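Local coordinates for protein azurocidin (Homo sapiens, PDB 1AE5) that binds heparin, kills many Gram-negative bacteria and attracts monocytes and fibroblasts, as a neutrophil granule glycoprotein built on a serine protease fold, at residues S72-S77 against L92-R97; Q84-D89 against V188-L193; V117-R122 against V148-Q153. All coordinates share one frame; numbering follows the deposited sequence.

Overall arrangement
The three contacts sample the two halves of a chymotrypsin-like fold. Contact 1 pairs two strands of the first, six-stranded barrel, and contact 3 sits at the far edge of the second, on the opposite side of the chain's centre; their centres are about 32 Å apart. Contact 2 lies between them, where the loop 84-89 from the first half meets strand 184-192 of the second. It holds the aspartate that corresponds to the triad aspartate of active relatives. Its centre is about 21 Å from that of contact 1 and about 17 Å from that of contact 3. Contacts 1 and 2 adjoin in sequence and interleave along the chain, while contacts 2 and 3 come within about 7 Å at their nearest atoms without touching.

Contact 1 (S72-S77 against L92-R97); sequences SISSMS and LLQLDR
Met76 and Leu93 lie alongside each other and point the same way, Met76 CG resting 4.0 Å from Leu93 CD2. Further along, Ile73 CG2 comes within 4.3 Å of Leu93 CB. The reverse face carries Gln94, whose chain runs fully extended with CG opposite the backbone N (chi1 -179°). Stretched like this it passes along two small serines, with Gln94 CG 3.3 Å from Ser74 OG and Gln94 OE1 3.1 Å from Ser75 OG; short side chains suit places crossed by a long amide. Strands 69-78 and 91-95 are antiparallel neighbours in the first barrel of the chymotrypsin fold; the axes of the pieces 75-77 and 92-95 run at 158°. Leu93 also packs on Val36 and Thr38 of the next strand, and Leu92, with Ser77, touches Trp212 and Val216 of the C-terminal helix, so apolar leucines fit both faces. The Ser77-Leu92 pair is bonded in both directions, Leu92 N to Ser77 O measuring 2.6 Å. At the corner in the chain, Ser74 N reaches Gln94 O at 2.8 Å. Beyond the strand Arg97 NH1 meets the syn lone pair of Asp96 OD1 at 2.7 Å, within the guanidinium plane, and also bonds Thr70 O.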
loop_
_atom_site.group_PDB
_atom_site.type_symbol
_atom_site.label_atom_id
_atom_site.label_comp_id
_atom_site.label_asym_id
_atom_site.label_seq_id
_atom_site.Cartn_x
_atom_site.Cartn_y
_atom_site.Cartn_z
ATOM N N SER A 72 6.341 -9.133 -13.229
ATOM C CA SER A 72 7.715 -8.849 -12.960
ATOM C C SER A 72 7.771 -7.356 -12.930
ATOM O O SER A 72 6.888 -6.675 -13.483
ATOM C CB SER A 72 8.578 -9.296 -14.116
ATOM O OG SER A 72 9.360 -10.344 -13.634
ATOM N N ILE A 73 8.819 -6.883 -12.316
ATOM C CA ILE A 73 9.027 -5.459 -12.178
ATOM C C ILE A 73 10.042 -4.925 -13.182
ATOM O O ILE A 73 11.229 -5.179 -13.035
ATOM C CB ILE A 73 9.491 -5.178 -10.740
ATOM C CG1 ILE A 73 8.449 -5.707 -9.719
ATOM C CG2 ILE A 73 9.866 -3.694 -10.554
ATOM C CD1 ILE A 73 9.049 -6.098 -8.369
ATOM N N SER A 74 9.585 -4.193 -14.196
ATOM C CA SER A 74 10.530 -3.684 -15.172
ATOM C C SER A 74 11.400 -2.568 -14.618
ATOM O O SER A 74 12.601 -2.616 -14.783
ATOM C CB SER A 74 9.894 -3.310 -16.481
ATOM O OG SER A 74 8.657 -2.696 -16.226
ATOM N N SER A 75 10.804 -1.579 -13.939
ATOM C CA SER A 75 11.562 -0.488 -13.314
ATOM C C SER A 75 10.941 -0.018 -12.007
ATOM O O SER A 75 9.741 -0.145 -11.822
ATOM C CB SER A 75 11.837 0.707 -14.233
ATOM O OG SER A 75 10.676 1.497 -14.348
ATOM N N MET A 76 11.787 0.531 -11.126
ATOM C CA MET A 76 11.419 1.099 -9.822
ATOM C C MET A 76 11.635 2.643 -9.774
ATOM O O MET A 76 12.688 3.167 -10.140
ATOM C CB MET A 76 12.224 0.447 -8.667
ATOM C CG MET A 76 12.081 -1.078 -8.565
ATOM S SD MET A 76 13.165 -1.817 -7.292
ATOM C CE MET A 76 12.394 -3.438 -6.990
ATOM N N SER A 77 10.656 3.388 -9.287
ATOM C CA SER A 77 10.831 4.821 -9.207
ATOM C C SER A 77 10.534 5.348 -7.816
ATOM O O SER A 77 9.462 5.078 -7.261
ATOM C CB SER A 77 9.980 5.570 -10.229
ATOM O OG SER A 77 10.296 5.166 -11.546
ATOM N N LEU A 92 7.265 3.656 -7.055
ATOM C CA LEU A 92 6.452 3.161 -8.137
ATOM C C LEU A 92 7.124 1.998 -8.850
ATOM O O LEU A 92 8.318 2.015 -9.115
ATOM C CB LEU A 92 6.050 4.228 -9.150
ATOM C CG LEU A 92 5.165 5.364 -8.622
ATOM C CD1 LEU A 92 4.762 6.245 -9.795
ATOM C CD2 LEU A 92 3.897 4.848 -7.941
ATOM N N LEU A 93 6.343 0.959 -9.115
ATOM C CA LEU A 93 6.877 -0.167 -9.809
ATOM C C LEU A 93 6.182 -0.281 -11.098
ATOM O O LEU A 93 4.952 -0.288 -11.183
ATOM C CB LEU A 93 6.538 -1.458 -9.104
ATOM C CG LEU A 93 6.764 -1.371 -7.615
ATOM C CD1 LEU A 93 6.230 -2.647 -6.940
ATOM C CD2 LEU A 93 8.269 -1.266 -7.390
ATOM N N GLN A 94 6.978 -0.430 -12.101
ATOM C CA GLN A 94 6.414 -0.608 -13.407
ATOM C C GLN A 94 6.305 -2.098 -13.693
ATOM O O GLN A 94 7.274 -2.842 -13.566
ATOM C CB GLN A 94 7.297 0.064 -14.468
ATOM C CG GLN A 94 6.710 -0.072 -15.888
ATOM C CD GLN A 94 7.643 0.499 -16.958
ATOM O OE1 GLN A 94 8.847 0.660 -16.767
ATOM N NE2 GLN A 94 7.092 0.793 -18.113
ATOM N N LEU A 95 5.125 -2.511 -14.065
ATOM C CA LEU A 95 4.876 -3.923 -14.404
ATOM C C LEU A 95 5.486 -4.310 -15.738
ATOM O O LEU A 95 5.526 -3.491 -16.656
ATOM C CB LEU A 95 3.367 -4.197 -14.529
ATOM C CG LEU A 95 2.673 -3.643 -13.309
ATOM C CD1 LEU A 95 1.200 -3.960 -13.432
ATOM C CD2 LEU A 95 3.365 -4.199 -12.051
ATOM N N ASP A 96 5.910 -5.568 -15.852
ATOM C CA ASP A 96 6.489 -6.093 -17.096
ATOM C C ASP A 96 5.483 -5.956 -18.240
ATOM O O ASP A 96 5.802 -5.925 -19.422
ATOM C CB ASP A 96 6.950 -7.572 -16.930
ATOM C CG ASP A 96 5.806 -8.459 -16.493
ATOM O OD1 ASP A 96 5.037 -8.811 -17.475
ATOM O OD2 ASP A 96 5.542 -8.710 -15.333
ATOM N N ARG A 97 4.222 -5.863 -17.890
ATOM C CA ARG A 97 3.211 -5.705 -18.917
ATOM C C ARG A 97 1.935 -5.086 -18.378
ATOM O O ARG A 97 1.790 -4.906 -17.177
ATOM C CB ARG A 97 3.024 -6.931 -19.777
ATOM C CG ARG A 97 2.090 -7.945 -19.153
ATOM C CD ARG A 97 2.739 -9.321 -18.989
ATOM N NE ARG A 97 1.858 -10.233 -18.284
ATOM C CZ ARG A 97 2.088 -10.704 -17.071
ATOM N NH1 ARG A 97 3.184 -10.397 -16.393
ATOM N NH2 ARG A 97 1.191 -11.516 -16.524
#

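Contact 2 (Q84-D89 against V188-L193); sequences QQNLND and VASFSL
Asp89 and Ser190 bring the two backbones nearest to each other, their CA atoms 6.5 Å apart, with no main-chain hydrogen bond between the irregular loop 84-89 and the strand that runs through Val188 to Phe191. Side chains therefore do the bridging. Ser190 OG donates to Asp89 OD2 over 2.8 Å, taking the anti lone pair, the one turned away from OD1. Both groups extend opposite their own backbone N (chi1 -170° for Asp89 and -172° for Ser190), which carries the hydroxyl and the carboxylate across to each other. The short serine can do this from within a classic beta bulge, where Ser190 and Phe191 together face Phe202. Phe191 stacks on the Phe202 ring and meets Asn86 obliquely, with Phe191 CE2 4.3 Å from Asn86 CB. Asn86 itself occupies a G1 bulge with a positive phi (64°), a conformation that asparagine tolerates well. Val188 CG1 lies in loose van der Waals contact, 4.2 Å from Asp89 O. One water donates to both Asn86 O and Ser190 OG, each at 3.0 Å, so the serine oxygen receives one proton while giving its own to the aspartate. Asp89 OD2 has a second hydroxyl partner in Ser41, which stands where active members of the peptidase S1 family carry the catalytic histidine. The carboxylate thus appears to be held much as a triad aspartate is, by the serine found beside it in those relatives, yet it has a hydroxyl in place of an imidazole, consistent with a serine protease homologue.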
loop_
_atom_site.group_PDB
_atom_site.type_symbol
_atom_site.label_atom_id
_atom_site.label_comp_id
_atom_site.label_asym_id
_atom_site.label_seq_id
_atom_site.Cartn_x
_atom_site.Cartn_y
_atom_site.Cartn_z
ATOM N N GLN A 84 17.035 6.885 6.476
ATOM C CA GLN A 84 17.338 7.299 7.811
ATOM C C GLN A 84 16.121 7.801 8.538
ATOM O O GLN A 84 15.856 7.400 9.664
ATOM C CB GLN A 84 18.395 8.391 7.785
ATOM C CG GLN A 84 19.551 8.089 8.759
ATOM C CD GLN A 84 19.164 8.414 10.186
ATOM O OE1 GLN A 84 18.656 9.518 10.460
ATOM N NE2 GLN A 84 19.365 7.452 11.089
ATOM N N GLN A 85 15.386 8.693 7.890
ATOM C CA GLN A 85 14.231 9.286 8.506
ATOM C C GLN A 85 12.952 8.742 7.982
ATOM O O GLN A 85 11.856 9.081 8.464
ATOM C CB GLN A 85 14.213 10.805 8.268
ATOM C CG GLN A 85 15.142 11.616 9.222
ATOM C CD GLN A 85 14.535 11.981 10.590
ATOM O OE1 GLN A 85 13.357 11.668 10.871
ATOM N NE2 GLN A 85 15.319 12.690 11.429
ATOM N N ASN A 86 13.083 7.935 6.962
ATOM C CA ASN A 86 11.887 7.408 6.363
ATOM C C ASN A 86 11.067 8.538 5.766
ATOM O O ASN A 86 9.859 8.609 5.937
ATOM C CB ASN A 86 11.059 6.613 7.384
ATOM C CG ASN A 86 11.469 5.152 7.421
ATOM O OD1 ASN A 86 12.098 4.674 8.382
ATOM N ND2 ASN A 86 11.145 4.438 6.352
ATOM N N LEU A 87 11.734 9.428 5.017
ATOM C CA LEU A 87 11.047 10.528 4.362
ATOM C C LEU A 87 10.807 10.171 2.908
ATOM O O LEU A 87 11.657 9.559 2.274
ATOM C CB LEU A 87 11.811 11.857 4.441
ATOM C CG LEU A 87 11.611 12.630 5.743
ATOM C CD1 LEU A 87 12.465 13.879 5.675
ATOM C CD2 LEU A 87 10.148 13.025 5.978
ATOM N N ASN A 88 9.640 10.542 2.414
ATOM C CA ASN A 88 9.247 10.268 1.047
ATOM C C ASN A 88 9.221 8.797 0.747
ATOM O O ASN A 88 9.743 8.359 -0.275
ATOM C CB ASN A 88 10.164 10.934 0.041
ATOM C CG ASN A 88 10.404 12.370 0.357
ATOM O OD1 ASN A 88 9.493 13.071 0.790
ATOM N ND2 ASN A 88 11.644 12.790 0.176
ATOM N N ASP A 89 8.605 8.058 1.650
ATOM C CA ASP A 89 8.539 6.598 1.521
ATOM C C ASP A 89 7.453 6.177 0.562
ATOM O O ASP A 89 6.328 5.841 0.977
ATOM C CB ASP A 89 8.307 5.959 2.885
ATOM C CG ASP A 89 8.471 4.495 2.797
ATOM O OD1 ASP A 89 8.909 3.925 1.824
ATOM O OD2 ASP A 89 8.050 3.916 3.863
ATOM N N VAL A 188 0.187 5.736 1.779
ATOM C CA VAL A 188 0.918 4.524 1.541
ATOM C C VAL A 188 1.480 4.082 2.903
ATOM O O VAL A 188 2.186 4.851 3.578
ATOM C CB VAL A 188 2.009 4.718 0.495
ATOM C CG1 VAL A 188 2.883 3.481 0.380
ATOM C CG2 VAL A 188 1.272 4.861 -0.794
ATOM N N ALA A 189 1.141 2.863 3.340
ATOM C CA ALA A 189 1.609 2.457 4.683
ATOM C C ALA A 189 3.071 2.523 4.811
ATOM O O ALA A 189 3.775 1.950 4.014
ATOM C CB ALA A 189 0.983 1.220 5.257
ATOM N N SER A 190 3.526 3.285 5.778
ATOM C CA SER A 190 4.962 3.461 5.952
ATOM C C SER A 190 5.565 2.741 7.155
ATOM O O SER A 190 6.450 1.911 6.996
ATOM C CB SER A 190 5.305 4.940 6.068
ATOM O OG SER A 190 6.718 5.047 6.036
ATOM N N PHE A 191 5.126 3.148 8.360
ATOM C CA PHE A 191 5.572 2.586 9.626
ATOM C C PHE A 191 4.639 2.954 10.747
ATOM O O PHE A 191 3.683 3.745 10.656
ATOM C CB PHE A 191 6.976 3.034 10.008
ATOM C CG PHE A 191 7.012 4.519 10.334
ATOM C CD1 PHE A 191 6.713 5.014 11.607
ATOM C CD2 PHE A 191 7.358 5.450 9.360
ATOM C CE1 PHE A 191 6.764 6.373 11.912
ATOM C CE2 PHE A 191 7.444 6.811 9.643
ATOM C CZ PHE A 191 7.135 7.274 10.923
ATOM N N SER A 192 4.941 2.376 11.853
ATOM C CA SER A 192 4.160 2.678 13.011
ATOM C C SER A 192 5.020 2.467 14.238
ATOM O O SER A 192 5.948 1.658 14.195
ATOM C CB SER A 192 2.760 2.070 13.002
ATOM O OG SER A 192 2.623 1.025 13.913
ATOM N N LEU A 193 4.778 3.226 15.302
ATOM C CA LEU A 193 5.652 3.035 16.457
ATOM C C LEU A 193 5.140 2.173 17.583
ATOM O O LEU A 193 4.032 2.328 18.127
ATOM C CB LEU A 193 6.556 4.215 16.846
ATOM C CG LEU A 193 5.988 5.552 16.316
ATOM C CD1 LEU A 193 4.472 5.683 16.557
ATOM C CD2 LEU A 193 6.701 6.720 16.974
HETATM O O HOH W 1 6.888 7.988 6.219
#

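Contact 3 (V117-R122 against V148-Q153); sequences VEAGTR and VTPEDQ
Val148 is clasped by the turn 118-121 through both of its backbone polar atoms. Val148 N donates to Thr121 O at 2.8 Å, lying in the carbonyl plane, and Val148 O accepts from Gly120 N, a bond modelled as very short. Within the segment 117-122 the type II turn is closed by Thr121 N reaching Glu118 O, and the same oxygen takes a second bond, 2.7 Å long, from Thr121 OG1 on the same face of its carbonyl plane. The threonine hydroxyl reaches it because OG1 sits beside its own backbone N (chi1 -65°). Gly120 takes the third place of the turn with phi 94°, where any CB would jam against the preceding carbonyl O. On the other segment Thr149 OG1 bonds Pro150 O from above its plane, while Gln153 N, from the last residue of the short 3-10 segment, arrives from the opposite face. The packing contacts converge on the buried Val148, whose two branches divide the turn between them: CG2 lies 3.3 Å from Thr121 O, and CG1 lies 3.8 Å from Ala119 CA. A beta-branched valine suits the place, since its two methyl groups start at CB and can touch two parts of the turn at once. Ala119 CB meets the next peptide, 3.4 Å from Thr149 O, and lies 4.4 Å from Pro150 CD; its small methyl group suits this close pass. The contact joins the turn leading into strand 122-127 to the end of strand 142-148, extending the antiparallel pairing of these neighbours at the surface rim of the second barrel of the chymotrypsin fold.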
loop_
_atom_site.group_PDB
_atom_site.type_symbol
_atom_site.label_atom_id
_atom_site.label_comp_id
_atom_site.label_asym_id
_atom_site.label_seq_id
_atom_site.Cartn_x
_atom_site.Cartn_y
_atom_site.Cartn_z
ATOM N N VAL A 117 -6.871 15.892 3.718
ATOM C CA VAL A 117 -7.976 15.191 4.323
ATOM C C VAL A 117 -8.056 15.620 5.774
ATOM O O VAL A 117 -7.071 15.620 6.485
ATOM C CB VAL A 117 -7.754 13.698 4.067
ATOM C CG1 VAL A 117 -6.394 13.233 4.556
ATOM C CG2 VAL A 117 -8.880 12.805 4.531
ATOM N N GLU A 118 -9.180 16.062 6.278
ATOM C CA GLU A 118 -9.015 16.480 7.649
ATOM C C GLU A 118 -9.027 15.457 8.738
ATOM O O GLU A 118 -9.530 14.341 8.606
ATOM C CB GLU A 118 -9.807 17.690 8.059
ATOM C CG GLU A 118 -11.254 17.583 7.588
ATOM C CD GLU A 118 -11.759 18.995 7.376
ATOM O OE1 GLU A 118 -10.790 19.861 7.222
ATOM O OE2 GLU A 118 -12.959 19.227 7.316
ATOM N N ALA A 119 -8.460 15.900 9.839
ATOM C CA ALA A 119 -8.394 15.086 11.015
ATOM C C ALA A 119 -9.800 14.676 11.312
ATOM O O ALA A 119 -10.695 15.487 11.112
ATOM C CB ALA A 119 -7.862 15.863 12.196
ATOM N N GLY A 120 -9.982 13.413 11.727
ATOM C CA GLY A 120 -11.314 12.952 12.060
ATOM C C GLY A 120 -11.993 12.270 10.905
ATOM O O GLY A 120 -13.106 11.685 11.053
ATOM N N THR A 121 -11.325 12.339 9.735
ATOM C CA THR A 121 -11.908 11.687 8.573
ATOM C C THR A 121 -11.739 10.169 8.680
ATOM O O THR A 121 -10.685 9.679 9.118
ATOM C CB THR A 121 -11.286 12.171 7.279
ATOM O OG1 THR A 121 -11.572 13.542 7.089
ATOM C CG2 THR A 121 -11.896 11.333 6.167
ATOM N N ARG A 122 -12.790 9.454 8.299
ATOM C CA ARG A 122 -12.834 7.994 8.345
ATOM C C ARG A 122 -12.344 7.371 7.066
ATOM O O ARG A 122 -12.838 7.691 5.994
ATOM C CB ARG A 122 -14.227 7.454 8.609
ATOM C CG ARG A 122 -14.557 7.482 10.083
ATOM C CD ARG A 122 -15.300 8.750 10.481
ATOM N NE ARG A 122 -16.716 8.710 10.121
ATOM C CZ ARG A 122 -17.550 9.737 10.317
ATOM N NH1 ARG A 122 -17.113 10.888 10.870
ATOM N NH2 ARG A 122 -18.842 9.614 9.951
ATOM N N VAL A 148 -8.394 9.711 10.799
ATOM C CA VAL A 148 -7.279 10.588 10.676
ATOM C C VAL A 148 -7.087 11.393 11.949
ATOM O O VAL A 148 -8.005 12.068 12.423
ATOM C CB VAL A 148 -7.473 11.514 9.498
ATOM C CG1 VAL A 148 -6.241 12.435 9.277
ATOM C CG2 VAL A 148 -7.696 10.645 8.282
ATOM N N THR A 149 -5.865 11.338 12.463
ATOM C CA THR A 149 -5.474 12.092 13.633
ATOM C C THR A 149 -5.154 13.519 13.254
ATOM O O THR A 149 -5.040 13.903 12.084
ATOM C CB THR A 149 -4.140 11.604 14.226
ATOM O OG1 THR A 149 -3.045 12.120 13.483
ATOM C CG2 THR A 149 -4.046 10.098 14.287
ATOM N N PRO A 150 -4.937 14.295 14.304
ATOM C CA PRO A 150 -4.565 15.686 14.205
ATOM C C PRO A 150 -3.115 15.773 13.822
ATOM O O PRO A 150 -2.325 14.905 14.187
ATOM C CB PRO A 150 -4.764 16.274 15.593
ATOM C CG PRO A 150 -5.478 15.219 16.432
ATOM C CD PRO A 150 -5.671 13.999 15.553
ATOM N N GLU A 151 -2.807 16.819 13.073
ATOM C CA GLU A 151 -1.485 17.051 12.551
ATOM C C GLU A 151 -0.411 17.020 13.591
ATOM O O GLU A 151 0.733 16.574 13.372
ATOM C CB GLU A 151 -1.417 18.361 11.741
ATOM C CG GLU A 151 -2.403 18.403 10.547
ATOM C CD GLU A 151 -2.028 19.427 9.487
ATOM O OE1 GLU A 151 -1.484 20.496 9.765
ATOM O OE2 GLU A 151 -2.361 19.073 8.249
ATOM N N ASP A 152 -0.775 17.562 14.719
ATOM C CA ASP A 152 0.192 17.633 15.763
ATOM C C ASP A 152 0.632 16.251 16.173
ATOM O O ASP A 152 1.714 16.051 16.710
ATOM C CB ASP A 152 -0.313 18.439 16.963
ATOM C CG ASP A 152 -1.671 18.037 17.477
ATOM O OD1 ASP A 152 -2.715 18.385 16.951
ATOM O OD2 ASP A 152 -1.612 17.361 18.601
ATOM N N GLN A 153 -0.213 15.275 15.909
ATOM C CA GLN A 153 0.160 13.929 16.271
ATOM C C GLN A 153 1.015 13.279 15.200
ATOM O O GLN A 153 1.625 12.249 15.436
ATOM C CB GLN A 153 -1.098 13.081 16.530
ATOM C CG GLN A 153 -2.062 13.798 17.478
ATOM C CD GLN A 153 -1.335 14.120 18.755
ATOM O OE1 GLN A 153 -1.519 15.197 19.358
ATOM N NE2 GLN A 153 -0.457 13.188 19.133
#